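Kappa-carrageenase (Pseudoalteromonas carrageenovora, PDB 1DYP) cleaves the beta-1,4 linkages between galactose 4-sulfate and 3,6-anhydrogalactose inside kappa-carrageenan chains, the job of this family 16 glycoside hydrolase catalytic domain. Local coordinates at residues 102-107 with 258-263; 98-103 with 117-122. The protein carries 1 engineered substitution. All coordinates share one frame; numbering follows the deposited sequence. Where two conformers were deposited one is given.

In the fold
Both contacts start from strand 98-105, and their centres lie about 15 Å apart. In contact 1 this strand pairs edge to edge with strand 258-270; in contact 2 it packs face to face against strand 113-120, one of the strands next to the catalytic one. Ala102 and Arg103 belong to both, and the two meet directly where Ile104 CD1 lies 3.8 Å from Phe117 CB. Contact 1 ends at a bound cadmium ion held by Asp263 together with Glu22 and Gly53. Contact 2 lies close to the active site: the side chain of Met119 is about 6 Å from that of the nucleophile Glu137 and about 7 Å from that of Asp139.

Contact 1 (102-107 with 258-263). With CD (cadmium ion), chain C.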
# COMPACT_ATOMS: atom_id res chain seq x y z
N ALA A 102 10.08 0.23 -5.53
CA ALA A 102 10.56 -0.13 -4.20
C ALA A 102 11.14 -1.53 -4.29
O ALA A 102 10.61 -2.39 -4.99
CB ALA A 102 9.42 -0.09 -3.19
N ARG A 103 12.26 -1.73 -3.61
CA ARG A 103 12.93 -3.03 -3.58
C ARG A 103 12.50 -3.60 -2.24
O ARG A 103 12.94 -3.14 -1.19
CB ARG A 103 14.45 -2.84 -3.65
CG ARG A 103 15.21 -4.14 -3.74
CD ARG A 103 16.46 -3.98 -4.59
NE ARG A 103 17.11 -5.26 -4.81
CZ ARG A 103 17.90 -5.86 -3.93
NH1 ARG A 103 18.17 -5.29 -2.76
NH2 ARG A 103 18.43 -7.05 -4.22
N ILE A 104 11.64 -4.61 -2.30
CA ILE A 104 11.06 -5.20 -1.11
C ILE A 104 11.24 -6.70 -0.92
O ILE A 104 11.28 -7.46 -1.88
CB ILE A 104 9.53 -4.92 -1.10
CG1 ILE A 104 9.29 -3.41 -1.09
CG2 ILE A 104 8.86 -5.60 0.08
CD1 ILE A 104 7.85 -3.02 -1.40
N LYS A 105 11.33 -7.10 0.34
CA LYS A 105 11.43 -8.49 0.73
C LYS A 105 10.21 -8.69 1.62
O LYS A 105 10.02 -7.94 2.58
CB LYS A 105 12.71 -8.73 1.52
CG LYS A 105 12.91 -10.15 2.00
CD LYS A 105 14.27 -10.21 2.66
CE LYS A 105 14.61 -11.55 3.22
NZ LYS A 105 15.99 -11.46 3.79
N GLY A 106 9.38 -9.67 1.30
CA GLY A 106 8.19 -9.91 2.09
C GLY A 106 8.47 -10.49 3.46
O GLY A 106 9.58 -10.92 3.75
N ALA A 107 7.44 -10.50 4.31
CA ALA A 107 7.56 -11.05 5.65
C ALA A 107 7.60 -12.57 5.51
O ALA A 107 6.95 -13.13 4.62
CB ALA A 107 6.37 -10.62 6.51
N THR A 258 6.86 -10.42 12.63
CA THR A 258 7.25 -10.72 11.26
C THR A 258 7.38 -9.36 10.59
O THR A 258 6.61 -8.44 10.88
CB THR A 258 6.21 -11.63 10.56
OG1 THR A 258 6.77 -12.11 9.33
CG2 THR A 258 4.92 -10.88 10.29
N SER A 259 8.35 -9.22 9.70
CA SER A 259 8.57 -7.93 9.06
C SER A 259 8.93 -7.97 7.59
O SER A 259 9.55 -8.92 7.10
CB SER A 259 9.67 -7.19 9.80
OG SER A 259 10.85 -7.98 9.84
N MSE A 260 8.54 -6.92 6.89
CA MSE A 260 8.83 -6.78 5.48
C MSE A 260 10.01 -5.82 5.53
O MSE A 260 10.14 -5.02 6.47
CB MSE A 260 7.66 -6.11 4.75
CG MSE A 260 7.40 -4.68 5.21
SE MSE A 260 5.92 -3.81 4.30
CE MSE A 260 6.81 -3.23 2.70
N GLU A 261 10.88 -5.89 4.53
CA GLU A 261 12.04 -5.00 4.48
C GLU A 261 12.06 -4.27 3.15
O GLU A 261 11.76 -4.85 2.11
CB GLU A 261 13.33 -5.79 4.66
CG GLU A 261 13.38 -6.63 5.93
CD GLU A 261 14.78 -7.16 6.21
OE1 GLU A 261 15.44 -7.61 5.26
OE2 GLU A 261 15.20 -7.12 7.38
N VAL A 262 12.41 -2.99 3.20
CA VAL A 262 12.48 -2.17 2.01
C VAL A 262 13.90 -1.63 1.88
O VAL A 262 14.36 -0.85 2.71
CB VAL A 262 11.50 -0.99 2.08
CG1 VAL A 262 11.45 -0.27 0.74
CG2 VAL A 262 10.12 -1.48 2.47
N ASP A 263 14.60 -2.07 0.84
CA ASP A 263 15.97 -1.64 0.61
C ASP A 263 15.96 -0.18 0.17
O ASP A 263 16.83 0.60 0.56
CB ASP A 263 16.60 -2.54 -0.46
CG ASP A 263 18.07 -2.25 -0.69
OD1 ASP A 263 18.68 -1.52 0.12
OD2 ASP A 263 18.63 -2.78 -1.67
CD CD C . 19.10 0.70 1.11
O HOH W 1 21.10 1.81 1.53
O HOH W 2 19.57 1.26 -1.15
O HOH W 3 21.06 -0.97 1.05
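Side by side and pointing the same way, the side chains of Arg103 and Asp263 meet where the chain turns a corner at Asp263. Asp263 N donates to Arg103 O at 2.8 Å, and Arg103 NH1 reaches Asp263 OD2, also at 2.8 Å, in a salt bridge whose hydrogen bond is weak (129° at H). The carboxylate meets the guanidinium at its edge, the planes 67° apart. Asp263 OD1 binds the cadmium ion at 2.5 Å and Asp263 O at 2.3 Å; the backbone O atoms of Glu22 and Gly53 and three waters complete the site. With an alanine in place of Arg103, OD2 would probably lose its charged mate, the cadmium ion being left to orient the carboxylate. Lys105 N donates to Glu261 O at 2.9 Å and Glu261 N to Lys105 O at 3.0 Å; their side chains run alongside, Lys105 CD 3.9 Å from Glu261 OE1, opposite charges near but not salt-bridged. Pairing covers Ile104 and Lys105 and lapses beyond, where Ala107 CB packs 3.2 Å from Thr258 OG1, turned to this methyl by its torsion (chi1 -168°). Antiparallel pairing builds the sheets of the beta-sandwich jelly roll of family 16 glycoside hydrolases, here ending at a metal site.

Contact 2 (98-103 with 117-122); sequences GYYEAR and FWMYST
This is a buried apolar contact between two strands that face each other across the interior, with axes 8.7 Å apart at closest approach, too far for backbone pairing. Tyr100 and Ala102 on strand 98-105 point inward and meet Phe117 and Met119, which point inward from strand 113-120; the alternation of residues along each strand explains why the same side is used every second position. Met119 is modelled as selenomethionine. Its CE methyl stands over the centre of the Tyr100 ring, 3.4 Å from the centroid and 3° off the ring normal, a CH-pi contact with the methyl carbon almost exactly on the normal. The selenium lies over the same ring, farther from the centre and nearer CZ and OH, which makes this a Met-aromatic contact as well. The chain turns at its last torsion (chi3 91°), and this bend lays the methyl on the face. The two side chains cross at about a right angle. The two strands belong to the two facing layers of the beta-sandwich jelly roll of family 16 glycoside hydrolases, and the contact is part of the core between them. Beside this pair, Ala102 CB rests on a face of the Phe117 ring, offset toward the rim on the CD2-CE2 side, with CB 3.5 Å from CE2. Phe117 CG is anti to the backbone N (chi1 175°), which extends the ring across to the other layer, where CZ also comes to 4.1 Å from Tyr100 CB. Leu227 and Leu229 of strand 225-233, along with Val265, also pack on the Phe117 side chain. The polar end of Tyr100 is satisfied beyond the two strands: its OH is hydrogen-bonded to Asn96 O, which holds the hydroxyl end of the ring whose face Met119 covers.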
# COMPACT_ATOMS: atom_id res chain seq x y z
N GLY A 98 4.31 9.71 -12.55
CA GLY A 98 5.72 9.42 -12.37
C GLY A 98 5.96 7.93 -12.27
O GLY A 98 5.02 7.13 -12.28
N TYR A 99 7.23 7.55 -12.19
CA TYR A 99 7.58 6.15 -12.06
C TYR A 99 7.99 5.91 -10.62
O TYR A 99 8.82 6.66 -10.07
CB TYR A 99 8.73 5.77 -12.99
CG TYR A 99 9.04 4.30 -12.92
CD1 TYR A 99 8.18 3.35 -13.47
CD2 TYR A 99 10.17 3.84 -12.23
CE1 TYR A 99 8.43 1.99 -13.35
CE2 TYR A 99 10.43 2.49 -12.10
CZ TYR A 99 9.55 1.57 -12.66
OH TYR A 99 9.80 0.22 -12.54
N TYR A 100 7.41 4.89 -10.01
CA TYR A 100 7.69 4.56 -8.62
C TYR A 100 8.25 3.15 -8.52
O TYR A 100 7.81 2.25 -9.23
CB TYR A 100 6.41 4.60 -7.79
CG TYR A 100 5.64 5.90 -7.86
CD1 TYR A 100 4.88 6.23 -8.98
CD2 TYR A 100 5.63 6.77 -6.77
CE1 TYR A 100 4.13 7.40 -9.02
CE2 TYR A 100 4.89 7.94 -6.80
CZ TYR A 100 4.14 8.25 -7.92
OH TYR A 100 3.38 9.39 -7.92
N GLU A 101 9.21 2.96 -7.62
CA GLU A 101 9.81 1.65 -7.46
C GLU A 101 10.32 1.42 -6.05
O GLU A 101 10.89 2.31 -5.43
CB GLU A 101 10.96 1.49 -8.45
CG GLU A 101 11.72 0.18 -8.34
CD GLU A 101 12.82 0.07 -9.38
OE1 GLU A 101 12.48 0.05 -10.59
OE2 GLU A 101 14.01 0.02 -9.00
N ALA A 102 10.08 0.23 -5.53
CA ALA A 102 10.56 -0.13 -4.20
C ALA A 102 11.14 -1.53 -4.29
O ALA A 102 10.61 -2.39 -4.99
CB ALA A 102 9.42 -0.09 -3.19
N ARG A 103 12.26 -1.73 -3.61
CA ARG A 103 12.93 -3.03 -3.58
C ARG A 103 12.50 -3.60 -2.24
O ARG A 103 12.94 -3.14 -1.19
CB ARG A 103 14.45 -2.84 -3.65
CG ARG A 103 15.21 -4.14 -3.74
CD ARG A 103 16.46 -3.98 -4.59
NE ARG A 103 17.11 -5.26 -4.81
CZ ARG A 103 17.90 -5.86 -3.93
NH1 ARG A 103 18.17 -5.29 -2.76
NH2 ARG A 103 18.43 -7.05 -4.22
N PHE A 117 3.09 -1.64 -0.96
CA PHE A 117 3.74 -0.46 -1.49
C PHE A 117 2.59 0.15 -2.27
O PHE A 117 2.09 -0.45 -3.23
CB PHE A 117 4.92 -0.84 -2.39
CG PHE A 117 5.58 0.33 -3.06
CD1 PHE A 117 5.72 1.56 -2.41
CD2 PHE A 117 6.08 0.20 -4.35
CE1 PHE A 117 6.36 2.63 -3.03
CE2 PHE A 117 6.72 1.26 -4.98
CZ PHE A 117 6.86 2.48 -4.32
N TRP A 118 2.15 1.32 -1.85
CA TRP A 118 1.00 1.95 -2.48
C TRP A 118 0.99 3.44 -2.23
O TRP A 118 1.90 4.00 -1.63
CB TRP A 118 -0.27 1.32 -1.90
CG TRP A 118 -0.35 1.38 -0.39
CD1 TRP A 118 0.58 0.92 0.50
CD2 TRP A 118 -1.41 1.94 0.40
NE1 TRP A 118 0.16 1.15 1.79
CE2 TRP A 118 -1.06 1.78 1.76
CE3 TRP A 118 -2.63 2.56 0.08
CZ2 TRP A 118 -1.87 2.22 2.80
CZ3 TRP A 118 -3.44 2.99 1.13
CH2 TRP A 118 -3.06 2.82 2.47
N MSE A 119 -0.05 4.10 -2.72
CA MSE A 119 -0.20 5.53 -2.53
C MSE A 119 -1.68 5.83 -2.49
O MSE A 119 -2.48 5.20 -3.19
CB MSE A 119 0.50 6.32 -3.65
CG MSE A 119 -0.01 6.05 -5.06
SE MSE A 119 1.13 6.83 -6.41
CE MSE A 119 2.30 5.31 -6.70
N TYR A 120 -2.07 6.78 -1.65
CA TYR A 120 -3.47 7.12 -1.53
C TYR A 120 -3.66 8.58 -1.19
O TYR A 120 -2.78 9.21 -0.60
CB TYR A 120 -4.15 6.24 -0.47
CG TYR A 120 -3.70 6.48 0.96
CD1 TYR A 120 -2.40 6.17 1.37
CD2 TYR A 120 -4.59 6.97 1.91
CE1 TYR A 120 -2.01 6.34 2.70
CE2 TYR A 120 -4.21 7.14 3.24
CZ TYR A 120 -2.92 6.82 3.63
OH TYR A 120 -2.55 6.98 4.95
N SER A 121 -4.81 9.09 -1.57
CA SER A 121 -5.15 10.48 -1.32
C SER A 121 -6.06 10.58 -0.11
O SER A 121 -6.45 9.57 0.48
CB SER A 121 -5.90 11.06 -2.52
OG SER A 121 -7.20 10.48 -2.60
N THR A 122 -6.36 11.81 0.27
CA THR A 122 -7.28 12.06 1.36
C THR A 122 -8.63 11.87 0.68
O THR A 122 -8.70 11.82 -0.55
CB THR A 122 -7.16 13.51 1.84
OG1 THR A 122 -7.14 14.38 0.70
CG2 THR A 122 -5.89 13.70 2.65